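Local coordinates for protein 3-oxosteroid 1-dehydrogenase (Sterolibacterium denitrificans, PDB 7P18) that is a flavin-dependent dehydrogenase that probably introduces a double bond between carbons 1 and 2 of 3-oxosteroids, using FAD as its redox cofactor, at residues V53-N58 with E92-M97; F110-Y115 with G129-P134; G345-N350 with A435-S440; Y417-T422 with K483-A488. All coordinates share one frame; numbering follows the deposited sequence.

Contact 1 of 4, residues V53-N58 with E92-M97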
loop_
_atom_site.group_PDB
_atom_site.type_symbol
_atom_site.label_atom_id
_atom_site.label_comp_id
_atom_site.label_asym_id
_atom_site.label_seq_id
_atom_site.Cartn_x
_atom_site.Cartn_y
_atom_site.Cartn_z
ATOM N N VAL A 53 3.977 7.633 4.031
ATOM C CA VAL A 53 5.219 7.800 3.212
ATOM C C VAL A 53 6.422 7.611 4.132
ATOM O O VAL A 53 6.400 8.071 5.291
ATOM C CB VAL A 53 5.258 9.141 2.470
ATOM C CG1 VAL A 53 4.187 9.211 1.406
ATOM C CG2 VAL A 53 5.144 10.329 3.428
ATOM N N TRP A 54 7.434 6.881 3.646
ATOM C CA TRP A 54 8.616 6.519 4.451
ATOM C C TRP A 54 9.732 7.517 4.121
ATOM O O TRP A 54 10.309 7.441 3.036
ATOM C CB TRP A 54 9.028 5.079 4.195
ATOM C CG TRP A 54 10.144 4.624 5.070
ATOM C CD1 TRP A 54 10.056 4.255 6.380
ATOM C CD2 TRP A 54 11.518 4.439 4.694
ATOM N NE1 TRP A 54 11.260 3.814 6.820
ATOM C CE2 TRP A 54 12.188 3.949 5.821
ATOM C CE3 TRP A 54 12.244 4.652 3.521
ATOM C CZ2 TRP A 54 13.557 3.679 5.827
ATOM C CZ3 TRP A 54 13.592 4.365 3.517
ATOM C CH2 TRP A 54 14.242 3.899 4.658
ATOM N N ILE A 55 9.950 8.463 5.028
ATOM C CA ILE A 55 10.793 9.662 4.773
ATOM C C ILE A 55 11.903 9.666 5.814
ATOM O O ILE A 55 11.798 10.269 6.883
ATOM C CB ILE A 55 9.975 10.974 4.802
ATOM C CG1 ILE A 55 8.665 10.888 4.020
ATOM C CG2 ILE A 55 10.851 12.129 4.315
ATOM C CD1 ILE A 55 8.836 10.802 2.499
ATOM N N PRO A 56 13.050 9.047 5.503
ATOM C CA PRO A 56 14.159 9.078 6.449
ATOM C C PRO A 56 14.578 10.549 6.628
ATOM O O PRO A 56 14.557 11.294 5.685
ATOM C CB PRO A 56 15.238 8.216 5.805
ATOM C CG PRO A 56 14.460 7.374 4.786
ATOM C CD PRO A 56 13.356 8.271 4.284
ATOM N N ASN A 57 14.986 10.868 7.851
ATOM C CA ASN A 57 15.651 12.146 8.201
ATOM C C ASN A 57 14.697 13.301 7.908
ATOM O O ASN A 57 15.179 14.427 7.527
ATOM C CB ASN A 57 16.977 12.295 7.467
ATOM C CG ASN A 57 17.901 13.314 8.116
ATOM O OD1 ASN A 57 17.831 13.606 9.342
ATOM N ND2 ASN A 57 18.802 13.808 7.282
ATOM N N ASN A 58 13.382 13.084 8.028
ATOM C CA ASN A 58 12.426 14.213 7.843
ATOM C C ASN A 58 12.634 15.188 9.023
ATOM O O ASN A 58 13.071 14.752 10.139
ATOM C CB ASN A 58 10.982 13.737 7.678
ATOM C CG ASN A 58 10.392 13.137 8.923
ATOM O OD1 ASN A 58 10.070 13.883 9.854
ATOM N ND2 ASN A 58 10.268 11.802 8.968
ATOM N N GLU A 92 17.882 12.215 -0.728
ATOM C CA GLU A 92 17.976 13.667 -0.965
ATOM C C GLU A 92 16.582 14.286 -1.056
ATOM O O GLU A 92 16.335 15.288 -0.381
ATOM C CB GLU A 92 18.754 13.955 -2.255
ATOM C CG GLU A 92 18.855 15.442 -2.558
ATOM C CD GLU A 92 19.530 15.824 -3.851
ATOM O OE1 GLU A 92 19.727 14.960 -4.692
ATOM O OE2 GLU A 92 19.891 16.973 -3.983
ATOM N N SER A 93 15.693 13.719 -1.879
ATOM C CA SER A 93 14.455 14.399 -2.323
ATOM C C SER A 93 13.248 14.079 -1.436
ATOM O O SER A 93 12.376 14.924 -1.372
ATOM C CB SER A 93 14.174 14.102 -3.760
ATOM O OG SER A 93 15.218 14.574 -4.587
ATOM N N ALA A 94 13.206 12.937 -0.773
ATOM C CA ALA A 94 12.010 12.536 0.014
ATOM C C ALA A 94 11.668 13.600 1.070
ATOM O O ALA A 94 10.531 14.069 1.144
ATOM C CB ALA A 94 12.206 11.172 0.575
ATOM N N PRO A 95 12.621 14.084 1.904
ATOM C CA PRO A 95 12.297 15.154 2.850
ATOM C C PRO A 95 11.873 16.467 2.173
ATOM O O PRO A 95 11.005 17.198 2.720
ATOM C CB PRO A 95 13.600 15.374 3.663
ATOM C CG PRO A 95 14.440 14.127 3.389
ATOM C CD PRO A 95 13.982 13.533 2.084
ATOM N N GLN A 96 12.466 16.761 1.026
ATOM C CA GLN A 96 12.161 18.001 0.275
ATOM C C GLN A 96 10.734 17.931 -0.273
ATOM O O GLN A 96 10.021 18.965 -0.211
ATOM C CB GLN A 96 13.175 18.209 -0.829
ATOM C CG GLN A 96 14.590 18.493 -0.341
ATOM C CD GLN A 96 15.480 18.737 -1.532
ATOM O OE1 GLN A 96 15.099 18.454 -2.657
ATOM N NE2 GLN A 96 16.693 19.172 -1.280
ATOM N N MET A 97 10.320 16.746 -0.717
ATOM C CA MET A 97 8.954 16.509 -1.273
ATOM C C MET A 97 7.928 16.717 -0.150
ATOM O O MET A 97 6.979 17.450 -0.389
ATOM C CB MET A 97 8.854 15.128 -1.924
ATOM C CG MET A 97 7.424 14.753 -2.408
ATOM S SD MET A 97 6.426 14.092 -1.076
ATOM C CE MET A 97 7.229 12.541 -0.697
#
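Ile55 packs its two terminal methyls onto the flank of helix 84-104, and the apolar part of the contact rests on this one side chain. Its CG2 branch, set anti to the backbone N (CG1 at chi1 -46°), lies over the Ala94-Pro95 peptide, 3.6 Å from Pro95 N. The longer branch bends so that CD1 comes within 3.9 Å of Ala94 CB. Met97, its chain folded at chi2 and chi3, brings CE to 4.0 Å from the same CD1, while Val53, Ala94 and Met97 also reach helix 543-559. With an alanine at Ile55, both methyl-bearing branches would be gone, and a gap would probably open between the turn and Ala94, Pro95 and Met97. In fold terms, the chain leaves the end of strand 53-54, which pairs with strand 131-138, and enters a type II beta turn from Ile55 to Asn58; the Ile55 side chain lies about 9 Å from the FAD. Beside this turn, Pro95 interrupts the helix's hydrogen-bond pattern at a kink and turns its ring to the loop, CG lying 3.6 Å from Pro56 O. Within the turn, Asn58 ND2 donates to Ile55 O at 3.0 Å, in the carbonyl plane, reinforcing a weak backbone bond from Asn58 N to the same oxygen, which lies near the Asn58 amide plane. Asn58 ND2 also donates to Gly129 O, and Asn58 OD1 accepts from Gln60 N.

Contact 2 of 4, residues F110-Y115 with G129-P134. With ANB (androsta-1,4-diene-3,17-dione), chain D.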
loop_
_atom_site.group_PDB
_atom_site.type_symbol
_atom_site.label_atom_id
_atom_site.label_comp_id
_atom_site.label_asym_id
_atom_site.label_seq_id
_atom_site.Cartn_x
_atom_site.Cartn_y
_atom_site.Cartn_z
ATOM N N PHE A 110 2.788 14.484 8.972
ATOM C CA PHE A 110 3.513 14.489 10.263
ATOM C C PHE A 110 4.013 13.074 10.534
ATOM O O PHE A 110 3.486 12.102 9.970
ATOM C CB PHE A 110 2.605 15.006 11.391
ATOM C CG PHE A 110 1.410 14.131 11.676
ATOM C CD1 PHE A 110 0.272 14.195 10.882
ATOM C CD2 PHE A 110 1.425 13.234 12.713
ATOM C CE1 PHE A 110 -0.823 13.380 11.140
ATOM C CE2 PHE A 110 0.350 12.397 12.953
ATOM C CZ PHE A 110 -0.785 12.488 12.188
ATOM N N PRO A 111 5.020 12.887 11.407
ATOM C CA PRO A 111 5.595 11.561 11.624
ATOM C C PRO A 111 4.699 10.649 12.470
ATOM O O PRO A 111 4.019 11.140 13.373
ATOM C CB PRO A 111 6.912 11.806 12.399
ATOM C CG PRO A 111 7.174 13.298 12.182
ATOM C CD PRO A 111 5.778 13.927 12.133
ATOM N N CYS A 112 4.719 9.354 12.154
ATOM C CA CYS A 112 4.271 8.272 13.058
ATOM C C CYS A 112 5.428 7.920 14.003
ATOM O O CYS A 112 6.273 7.051 13.676
ATOM C CB CYS A 112 3.777 7.080 12.259
ATOM S SG CYS A 112 2.433 7.511 11.125
ATOM N N HIS A 113 5.493 8.611 15.144
ATOM C CA HIS A 113 6.685 8.666 16.026
ATOM C C HIS A 113 7.056 7.280 16.551
ATOM O O HIS A 113 8.270 7.032 16.818
ATOM C CB HIS A 113 6.461 9.665 17.187
ATOM C CG HIS A 113 6.208 11.052 16.704
ATOM N ND1 HIS A 113 7.207 11.816 16.126
ATOM C CD2 HIS A 113 5.101 11.825 16.729
ATOM C CE1 HIS A 113 6.732 12.980 15.776
ATOM N NE2 HIS A 113 5.425 13.013 16.126
ATOM N N ARG A 114 6.071 6.405 16.718
ATOM C CA ARG A 114 6.312 5.075 17.353
ATOM C C ARG A 114 6.342 3.941 16.322
ATOM O O ARG A 114 6.457 2.759 16.739
ATOM C CB ARG A 114 5.222 4.812 18.399
ATOM C CG ARG A 114 5.176 5.833 19.523
ATOM C CD ARG A 114 3.879 5.692 20.317
ATOM N NE ARG A 114 3.791 4.359 20.891
ATOM C CZ ARG A 114 2.670 3.760 21.265
ATOM N NH1 ARG A 114 1.503 4.386 21.189
ATOM N NH2 ARG A 114 2.741 2.530 21.746
ATOM N N TYR A 115 6.204 4.245 15.038
ATOM C CA TYR A 115 6.032 3.209 13.984
ATOM C C TYR A 115 7.427 2.775 13.552
ATOM O O TYR A 115 8.080 3.499 12.831
ATOM C CB TYR A 115 5.253 3.770 12.808
ATOM C CG TYR A 115 4.487 2.751 12.008
ATOM C CD1 TYR A 115 4.947 1.449 11.806
ATOM C CD2 TYR A 115 3.290 3.121 11.440
ATOM C CE1 TYR A 115 4.192 0.529 11.080
ATOM C CE2 TYR A 115 2.517 2.210 10.734
ATOM C CZ TYR A 115 2.979 0.928 10.535
ATOM O OH TYR A 115 2.146 0.101 9.827
ATOM N N GLY A 129 9.396 7.164 13.467
ATOM C CA GLY A 129 9.537 8.564 13.056
ATOM C C GLY A 129 9.870 8.737 11.584
ATOM O O GLY A 129 9.661 9.848 11.108
ATOM N N ARG A 130 10.388 7.719 10.866
ATOM C CA ARG A 130 10.630 7.890 9.403
ATOM C C ARG A 130 9.304 7.829 8.635
ATOM O O ARG A 130 9.106 8.607 7.696
ATOM C CB ARG A 130 11.614 6.838 8.878
ATOM C CG ARG A 130 13.011 6.906 9.469
ATOM C CD ARG A 130 13.933 5.944 8.740
ATOM N NE ARG A 130 15.339 6.231 8.960
ATOM C CZ ARG A 130 16.332 5.337 8.899
ATOM N NH1 ARG A 130 16.109 4.045 8.670
ATOM N NH2 ARG A 130 17.580 5.762 9.034
ATOM N N THR A 131 8.415 6.921 9.019
ATOM C CA THR A 131 7.029 6.850 8.505
ATOM C C THR A 131 6.294 8.148 8.878
ATOM O O THR A 131 6.377 8.538 10.040
ATOM C CB THR A 131 6.301 5.619 9.040
ATOM O OG1 THR A 131 6.933 4.424 8.573
ATOM C CG2 THR A 131 4.847 5.646 8.632
ATOM N N MET A 132 5.614 8.742 7.908
ATOM C CA MET A 132 4.777 9.951 8.050
ATOM C C MET A 132 3.391 9.679 7.463
ATOM O O MET A 132 3.269 8.855 6.498
ATOM C CB MET A 132 5.402 11.161 7.361
ATOM C CG MET A 132 6.880 11.430 7.719
ATOM S SD MET A 132 7.496 12.946 6.927
ATOM C CE MET A 132 6.874 14.180 8.062
ATOM N N GLU A 133 2.386 10.364 8.014
ATOM C CA GLU A 133 0.990 10.216 7.535
ATOM C C GLU A 133 0.295 11.574 7.480
ATOM O O GLU A 133 0.781 12.578 8.042
ATOM C CB GLU A 133 0.267 9.231 8.433
ATOM C CG GLU A 133 -0.156 9.816 9.789
ATOM C CD GLU A 133 -1.215 8.966 10.464
ATOM O OE1 GLU A 133 -2.127 8.428 9.723
ATOM O OE2 GLU A 133 -1.083 8.775 11.700
ATOM N N PRO A 134 -0.844 11.637 6.760
ATOM C CA PRO A 134 -1.612 12.870 6.627
ATOM C C PRO A 134 -2.478 13.210 7.844
ATOM O O PRO A 134 -2.995 12.298 8.516
ATOM C CB PRO A 134 -2.579 12.614 5.472
ATOM C CG PRO A 134 -2.191 11.260 4.899
ATOM C CD PRO A 134 -1.387 10.542 5.944
HETATM C C1 ANB D . -0.084 -0.421 4.795
HETATM C C10 ANB D . -0.234 0.195 6.154
HETATM C C11 ANB D . -2.770 -0.440 6.213
HETATM C C12 ANB D . -4.183 -0.095 6.707
HETATM C C13 ANB D . -4.149 0.372 8.151
HETATM C C14 ANB D . -3.251 1.615 8.216
HETATM C C15 ANB D . -3.550 2.212 9.597
HETATM C C16 ANB D . -5.054 1.951 9.794
HETATM C C17 ANB D . -5.436 0.926 8.746
HETATM C C18 ANB D . -3.728 -0.754 9.126
HETATM C C19 ANB D . 0.219 -0.877 7.184
HETATM C C2 ANB D . 1.009 -0.308 4.038
HETATM C C3 ANB D . 2.036 0.684 4.354
HETATM C C4 ANB D . 1.656 1.633 5.392
HETATM C C5 ANB D . 0.673 1.401 6.273
HETATM C C6 ANB D . 0.489 2.287 7.473
HETATM C C7 ANB D . -0.966 2.611 7.776
HETATM C C8 ANB D . -1.806 1.341 7.812
HETATM C C9 ANB D . -1.716 0.661 6.426
HETATM O O1 ANB D . 3.121 0.732 3.759
HETATM O O2 ANB D . -6.567 0.604 8.464
HETATM O O HOH W 1 9.940 4.691 10.957
#
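Phe110 and Glu133 exchange two backbone hydrogen bonds, Phe110 N to Glu133 O at 2.9 Å and Glu133 N to Phe110 O at 2.8 Å, as an antiparallel hydrogen-bonded pair. Cys112 N then gives a bond of 2.8 Å to Thr131 O, its donor tilted from the carbonyl plane. Further on, Cys112 O is gripped from opposite faces of its plane by Gly129 N and by Tyr115 N, the latter closing a type I beta turn. A water donates to Tyr115 O and accepts weakly from Thr131 N. Phe110 and Glu133 run side by side, carboxylate and ring planes 29° apart; Phe110 CG lies between the backbone N and the carbonyl carbon (chi1 64°), which brings the ring toward the partner strand, where CZ meets Glu133 CG at 3.6 Å. The Glu133 carboxylate, held by Ala166 N and Thr167 OG1, also has Cys112 SG alongside. An alanine in place of Phe110 would probably leave the CG flank of Glu133 without its aromatic packing partner. Thr131 CG2 sits 3.9 Å from Cys112 SG and touches the Tyr115 ring. Tyr115 OH, bonded to Tyr467 OH, comes to 3.4 Å from C19 of androsta-1,4-diene-3,17-dione. The antiparallel pairing of strands 109-111 and 131-138 thus delivers Tyr115 to the wall of the steroid pocket.

Contact 3 of 4, residues G345-N350 with A435-S440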
loop_
_atom_site.group_PDB
_atom_site.type_symbol
_atom_site.label_atom_id
_atom_site.label_comp_id
_atom_site.label_asym_id
_atom_site.label_seq_id
_atom_site.Cartn_x
_atom_site.Cartn_y
_atom_site.Cartn_z
ATOM N N GLY A 345 -2.470 -14.998 19.856
ATOM C CA GLY A 345 -3.418 -16.128 19.827
ATOM C C GLY A 345 -3.772 -16.598 18.416
ATOM O O GLY A 345 -4.657 -17.444 18.314
ATOM N N CYS A 346 -3.144 -16.066 17.368
ATOM C CA CYS A 346 -3.443 -16.540 15.983
ATOM C C CYS A 346 -2.204 -17.190 15.390
ATOM O O CYS A 346 -1.079 -16.719 15.668
ATOM C CB CYS A 346 -3.972 -15.427 15.113
ATOM S SG CYS A 346 -2.762 -14.138 14.699
ATOM N N ILE A 347 -2.383 -18.263 14.621
ATOM C CA ILE A 347 -1.239 -18.928 13.939
ATOM C C ILE A 347 -1.580 -19.097 12.466
ATOM O O ILE A 347 -2.766 -19.168 12.137
ATOM C CB ILE A 347 -0.838 -20.261 14.596
ATOM C CG1 ILE A 347 -1.969 -21.286 14.661
ATOM C CG2 ILE A 347 -0.223 -20.010 15.965
ATOM C CD1 ILE A 347 -1.439 -22.682 14.956
ATOM N N VAL A 348 -0.545 -19.152 11.632
ATOM C CA VAL A 348 -0.706 -19.447 10.185
ATOM C C VAL A 348 -0.112 -20.807 9.919
ATOM O O VAL A 348 1.038 -21.037 10.281
ATOM C CB VAL A 348 -0.060 -18.330 9.338
ATOM C CG1 VAL A 348 0.034 -18.722 7.872
ATOM C CG2 VAL A 348 -0.866 -17.048 9.541
ATOM N N VAL A 349 -0.871 -21.659 9.221
ATOM C CA VAL A 349 -0.418 -23.027 8.878
ATOM C C VAL A 349 -0.656 -23.288 7.395
ATOM O O VAL A 349 -1.543 -22.651 6.789
ATOM C CB VAL A 349 -1.124 -24.094 9.741
ATOM C CG1 VAL A 349 -0.786 -23.883 11.213
ATOM C CG2 VAL A 349 -2.633 -24.106 9.485
ATOM N N ASN A 350 0.143 -24.215 6.874
ATOM C CA ASN A 350 -0.033 -24.844 5.536
ATOM C C ASN A 350 -0.999 -26.026 5.675
ATOM O O ASN A 350 -1.589 -26.205 6.761
ATOM C CB ASN A 350 1.316 -25.243 4.917
ATOM C CG ASN A 350 2.096 -26.259 5.720
ATOM O OD1 ASN A 350 1.535 -26.969 6.548
ATOM N ND2 ASN A 350 3.386 -26.381 5.462
ATOM N N ALA A 435 -3.626 -33.670 12.956
ATOM C CA ALA A 435 -2.506 -33.997 13.872
ATOM C C ALA A 435 -1.465 -32.872 13.821
ATOM O O ALA A 435 -0.950 -32.484 14.910
ATOM C CB ALA A 435 -1.881 -35.335 13.543
ATOM N N GLY A 436 -1.149 -32.353 12.623
ATOM C CA GLY A 436 -0.227 -31.200 12.477
ATOM C C GLY A 436 -0.763 -29.970 13.203
ATOM O O GLY A 436 -0.029 -29.323 14.006
ATOM N N LEU A 437 -2.020 -29.621 12.948
ATOM C CA LEU A 437 -2.615 -28.407 13.564
ATOM C C LEU A 437 -2.598 -28.564 15.086
ATOM O O LEU A 437 -2.270 -27.573 15.791
ATOM C CB LEU A 437 -4.030 -28.179 13.042
ATOM C CG LEU A 437 -4.786 -27.030 13.709
ATOM C CD1 LEU A 437 -4.024 -25.724 13.570
ATOM C CD2 LEU A 437 -6.152 -26.832 13.117
ATOM N N LYS A 438 -2.927 -29.750 15.593
ATOM C CA LYS A 438 -2.913 -30.002 17.064
ATOM C C LYS A 438 -1.497 -29.760 17.596
ATOM O O LYS A 438 -1.354 -29.080 18.635
ATOM C CB LYS A 438 -3.413 -31.419 17.370
ATOM C CG LYS A 438 -3.412 -31.829 18.840
ATOM C CD LYS A 438 -4.231 -33.142 19.039
ATOM C CE LYS A 438 -4.518 -33.519 20.479
ATOM N NZ LYS A 438 -3.289 -33.968 21.177
ATOM N N GLN A 439 -0.492 -30.275 16.911
ATOM C CA GLN A 439 0.930 -30.087 17.299
ATOM C C GLN A 439 1.269 -28.584 17.308
ATOM O O GLN A 439 1.861 -28.103 18.308
ATOM C CB GLN A 439 1.845 -30.897 16.378
ATOM C CG GLN A 439 3.324 -30.714 16.702
ATOM C CD GLN A 439 3.723 -31.383 18.004
ATOM O OE1 GLN A 439 3.880 -32.603 18.060
ATOM N NE2 GLN A 439 3.876 -30.600 19.070
ATOM N N SER A 440 0.841 -27.835 16.286
ATOM C CA SER A 440 1.140 -26.382 16.157
ATOM C C SER A 440 0.479 -25.609 17.295
ATOM O O SER A 440 1.139 -24.687 17.853
ATOM C CB SER A 440 0.743 -25.873 14.787
ATOM O OG SER A 440 1.542 -26.547 13.835
#
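Ile347 and Val349 face helix 434-450 from strand 347-349, an edge strand of an antiparallel sheet whose neighbour is strand 383-387. The helix packs against the sheet face nearly antiparallel to the strand: the short axes approach to 10.2 Å at 152°, a spacing usual for helix-on-sheet packing. Along the strand, Ile347 comes first. Its CG1 sits between the backbone N and the carbonyl carbon (chi1 58°), and the extended chi2 carries CD1 outward to the helix, 4.2 Å from Leu437 CD1 and 3.9 Å from Ser440 CB. Val348, between the two contact residues, belongs to the other side of the strand, packing on Leu385, Phe356 and Phe366. Val349 again turns to the helix, and its CG1 is 4.4 Å from Leu437 CD1. This one methyl of Leu437 therefore meets both strand residues. Ser440 presents its CB carbon to the strand, while its hydroxyl is used elsewhere, Ser440 OG being hydrogen-bonded to Gly353 O. The same Ser440 CB also lies 4.4 Å from Val349 CG1.

Contact 4 of 4, residues Y417-T422 with K483-A488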
loop_
_atom_site.group_PDB
_atom_site.type_symbol
_atom_site.label_atom_id
_atom_site.label_comp_id
_atom_site.label_asym_id
_atom_site.label_seq_id
_atom_site.Cartn_x
_atom_site.Cartn_y
_atom_site.Cartn_z
ATOM N N TYR A 417 -15.164 -16.889 7.170
ATOM C CA TYR A 417 -14.570 -17.656 8.286
ATOM C C TYR A 417 -15.229 -19.028 8.359
ATOM O O TYR A 417 -16.399 -19.160 7.955
ATOM C CB TYR A 417 -14.717 -16.883 9.611
ATOM C CG TYR A 417 -16.153 -16.783 10.053
ATOM C CD1 TYR A 417 -16.991 -15.807 9.556
ATOM C CD2 TYR A 417 -16.704 -17.756 10.873
ATOM C CE1 TYR A 417 -18.342 -15.781 9.858
ATOM C CE2 TYR A 417 -18.047 -17.723 11.210
ATOM C CZ TYR A 417 -18.879 -16.752 10.687
ATOM O OH TYR A 417 -20.226 -16.733 11.007
ATOM N N TRP A 418 -14.467 -20.003 8.853
ATOM C CA TRP A 418 -14.968 -21.346 9.231
ATOM C C TRP A 418 -14.923 -21.447 10.761
ATOM O O TRP A 418 -13.997 -20.859 11.369
ATOM C CB TRP A 418 -14.148 -22.427 8.540
ATOM C CG TRP A 418 -14.298 -22.460 7.050
ATOM C CD1 TRP A 418 -14.970 -23.402 6.314
ATOM C CD2 TRP A 418 -13.704 -21.561 6.093
ATOM N NE1 TRP A 418 -14.864 -23.130 4.977
ATOM C CE2 TRP A 418 -14.123 -21.990 4.806
ATOM C CE3 TRP A 418 -12.935 -20.391 6.178
ATOM C CZ2 TRP A 418 -13.736 -21.332 3.641
ATOM C CZ3 TRP A 418 -12.538 -19.754 5.025
ATOM C CH2 TRP A 418 -12.955 -20.207 3.771
ATOM N N ARG A 419 -15.900 -22.132 11.358
ATOM C CA ARG A 419 -16.087 -22.184 12.833
ATOM C C ARG A 419 -16.343 -23.641 13.219
ATOM O O ARG A 419 -16.989 -24.365 12.438
ATOM C CB ARG A 419 -17.187 -21.196 13.234
ATOM C CG ARG A 419 -17.440 -21.133 14.734
ATOM C CD ARG A 419 -18.611 -20.246 15.113
ATOM N NE ARG A 419 -19.822 -20.863 14.576
ATOM C CZ ARG A 419 -20.754 -20.271 13.851
ATOM N NH1 ARG A 419 -20.700 -18.978 13.583
ATOM N NH2 ARG A 419 -21.756 -20.988 13.377
ATOM N N ASP A 420 -15.742 -24.079 14.324
ATOM C CA ASP A 420 -15.909 -25.458 14.832
ATOM C C ASP A 420 -15.662 -25.491 16.342
ATOM O O ASP A 420 -14.827 -24.710 16.853
ATOM C CB ASP A 420 -14.997 -26.444 14.119
ATOM C CG ASP A 420 -15.570 -27.852 14.142
ATOM O OD1 ASP A 420 -15.582 -28.458 15.246
ATOM O OD2 ASP A 420 -15.983 -28.333 13.062
ATOM N N ASP A 421 -16.362 -26.395 17.025
ATOM C CA ASP A 421 -16.217 -26.586 18.485
ATOM C C ASP A 421 -14.869 -27.204 18.811
ATOM O O ASP A 421 -14.389 -26.992 19.947
ATOM C CB ASP A 421 -17.349 -27.463 19.015
ATOM C CG ASP A 421 -18.661 -26.733 19.139
ATOM O OD1 ASP A 421 -18.671 -25.491 19.208
ATOM O OD2 ASP A 421 -19.688 -27.436 19.184
ATOM N N THR A 422 -14.278 -27.953 17.889
ATOM C CA THR A 422 -12.960 -28.609 18.083
ATOM C C THR A 422 -11.977 -28.195 16.985
ATOM O O THR A 422 -12.406 -27.854 15.844
ATOM C CB THR A 422 -13.073 -30.140 18.145
ATOM O OG1 THR A 422 -13.405 -30.666 16.861
ATOM C CG2 THR A 422 -14.097 -30.622 19.156
ATOM N N LYS A 483 -9.801 -21.859 23.884
ATOM C CA LYS A 483 -11.211 -21.609 24.263
ATOM C C LYS A 483 -12.095 -21.690 23.020
ATOM O O LYS A 483 -12.037 -20.809 22.155
ATOM C CB LYS A 483 -11.349 -20.257 24.957
ATOM C CG LYS A 483 -12.765 -19.769 25.277
ATOM C CD LYS A 483 -12.681 -18.426 25.976
ATOM C CE LYS A 483 -13.918 -17.553 25.924
ATOM N NZ LYS A 483 -15.061 -18.164 26.639
ATOM N N PRO A 484 -12.976 -22.713 22.934
ATOM C CA PRO A 484 -13.893 -22.854 21.804
ATOM C C PRO A 484 -14.862 -21.692 21.709
ATOM O O PRO A 484 -15.113 -20.992 22.695
ATOM C CB PRO A 484 -14.661 -24.159 22.076
ATOM C CG PRO A 484 -13.885 -24.884 23.146
ATOM C CD PRO A 484 -13.077 -23.838 23.882
ATOM N N PRO A 485 -15.481 -21.420 20.535
ATOM C CA PRO A 485 -15.202 -22.134 19.298
ATOM C C PRO A 485 -13.897 -21.663 18.624
ATOM O O PRO A 485 -13.392 -20.589 18.978
ATOM C CB PRO A 485 -16.410 -21.825 18.430
ATOM C CG PRO A 485 -16.950 -20.533 18.927
ATOM C CD PRO A 485 -16.524 -20.411 20.373
ATOM N N TYR A 486 -13.390 -22.486 17.704
ATOM C CA TYR A 486 -12.161 -22.254 16.907
ATOM C C TYR A 486 -12.563 -21.737 15.524
ATOM O O TYR A 486 -13.609 -22.157 14.952
ATOM C CB TYR A 486 -11.333 -23.520 16.819
ATOM C CG TYR A 486 -10.916 -23.986 18.186
ATOM C CD1 TYR A 486 -9.900 -23.354 18.879
ATOM C CD2 TYR A 486 -11.588 -25.028 18.818
ATOM C CE1 TYR A 486 -9.507 -23.801 20.138
ATOM C CE2 TYR A 486 -11.204 -25.484 20.065
ATOM C CZ TYR A 486 -10.173 -24.856 20.739
ATOM O OH TYR A 486 -9.811 -25.259 21.999
ATOM N N TYR A 487 -11.734 -20.828 14.999
ATOM C CA TYR A 487 -12.013 -20.120 13.730
ATOM C C TYR A 487 -10.841 -20.320 12.782
ATOM O O TYR A 487 -9.682 -20.409 13.228
ATOM C CB TYR A 487 -12.244 -18.628 13.949
ATOM C CG TYR A 487 -13.516 -18.316 14.671
ATOM C CD1 TYR A 487 -13.594 -18.381 16.058
ATOM C CD2 TYR A 487 -14.650 -17.977 13.970
ATOM C CE1 TYR A 487 -14.780 -18.080 16.707
ATOM C CE2 TYR A 487 -15.838 -17.662 14.608
ATOM C CZ TYR A 487 -15.896 -17.726 15.989
ATOM O OH TYR A 487 -17.056 -17.433 16.633
ATOM N N ALA A 488 -11.155 -20.412 11.492
ATOM C CA ALA A 488 -10.144 -20.399 10.418
ATOM C C ALA A 488 -10.542 -19.317 9.433
ATOM O O ALA A 488 -11.730 -19.117 9.189
ATOM C CB ALA A 488 -9.987 -21.725 9.723
#
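Trp418 to Asp420 and Tyr486 to Ala488 run antiparallel, their short axes 4.8 Å apart at 158°, with two pairs of backbone hydrogen bonds, Trp418 with Ala488 and Asp420 with Tyr486, flanking the non-hydrogen-bonded pair of Arg419 and Tyr487. On the face carrying that middle pair, the aliphatic part of Arg419 lies over the Tyr487 ring: CG, anti to the backbone N (chi1 -178°), makes a CH-pi contact 4.2 Å from the ring centroid. CG also meets Pro485 CB at 3.9 Å. The bend at chi3 turns the guanidinium almost perpendicular to the Tyr487 ring, and Asp408 gathers both polar ends, in a salt bridge with Arg419 NH1 and a hydrogen bond with Tyr487 OH. At the edge of the Tyr487 ring stands Tyr417, whose CD2 is 3.7 Å from Tyr487 CD2, the two rings oblique. On the opposite face the Trp418 ring meets Ala488 O at its edge, CE3 3.5 Å from it, and the Tyr486 ring has Asp421 O at its edge, with CE2 3.5 Å from that oxygen. Asp420 OD1 accepts from Thr422 N at 3.0 Å through its anti lone pair, an Asx turn, while OD2 accepts from Gln429 NE2. Thr422 N-caps helix 423-430, OG1 accepting from Gly425 N. Pro485, after a cis peptide, leads into the long strand of this short antiparallel pair on the sheet's rim, and strand 418-420 leads through the Asx turn into helix 423-430.

Contacts 1 and 2 are buried and reach one sheet beside the flavin and steroid: strands 53-54 and 109-111 both pair with strand 131-138, and Ile55 N bonds to Arg130 O from one to the other. Contact 1 packs a turn on a helix by methyl contacts, whereas contact 2 is knit by backbone bonds and reaches the ligand. Contacts 3 and 4 lie away from the annotated sites, about 13 Å apart between centres, and reach a second antiparallel sheet. Contact 3 is a small, buried, carbon-to-carbon helix-on-strand packing; contact 4 is a partly exposed strand pair with aromatic, prolyl and charged side chains.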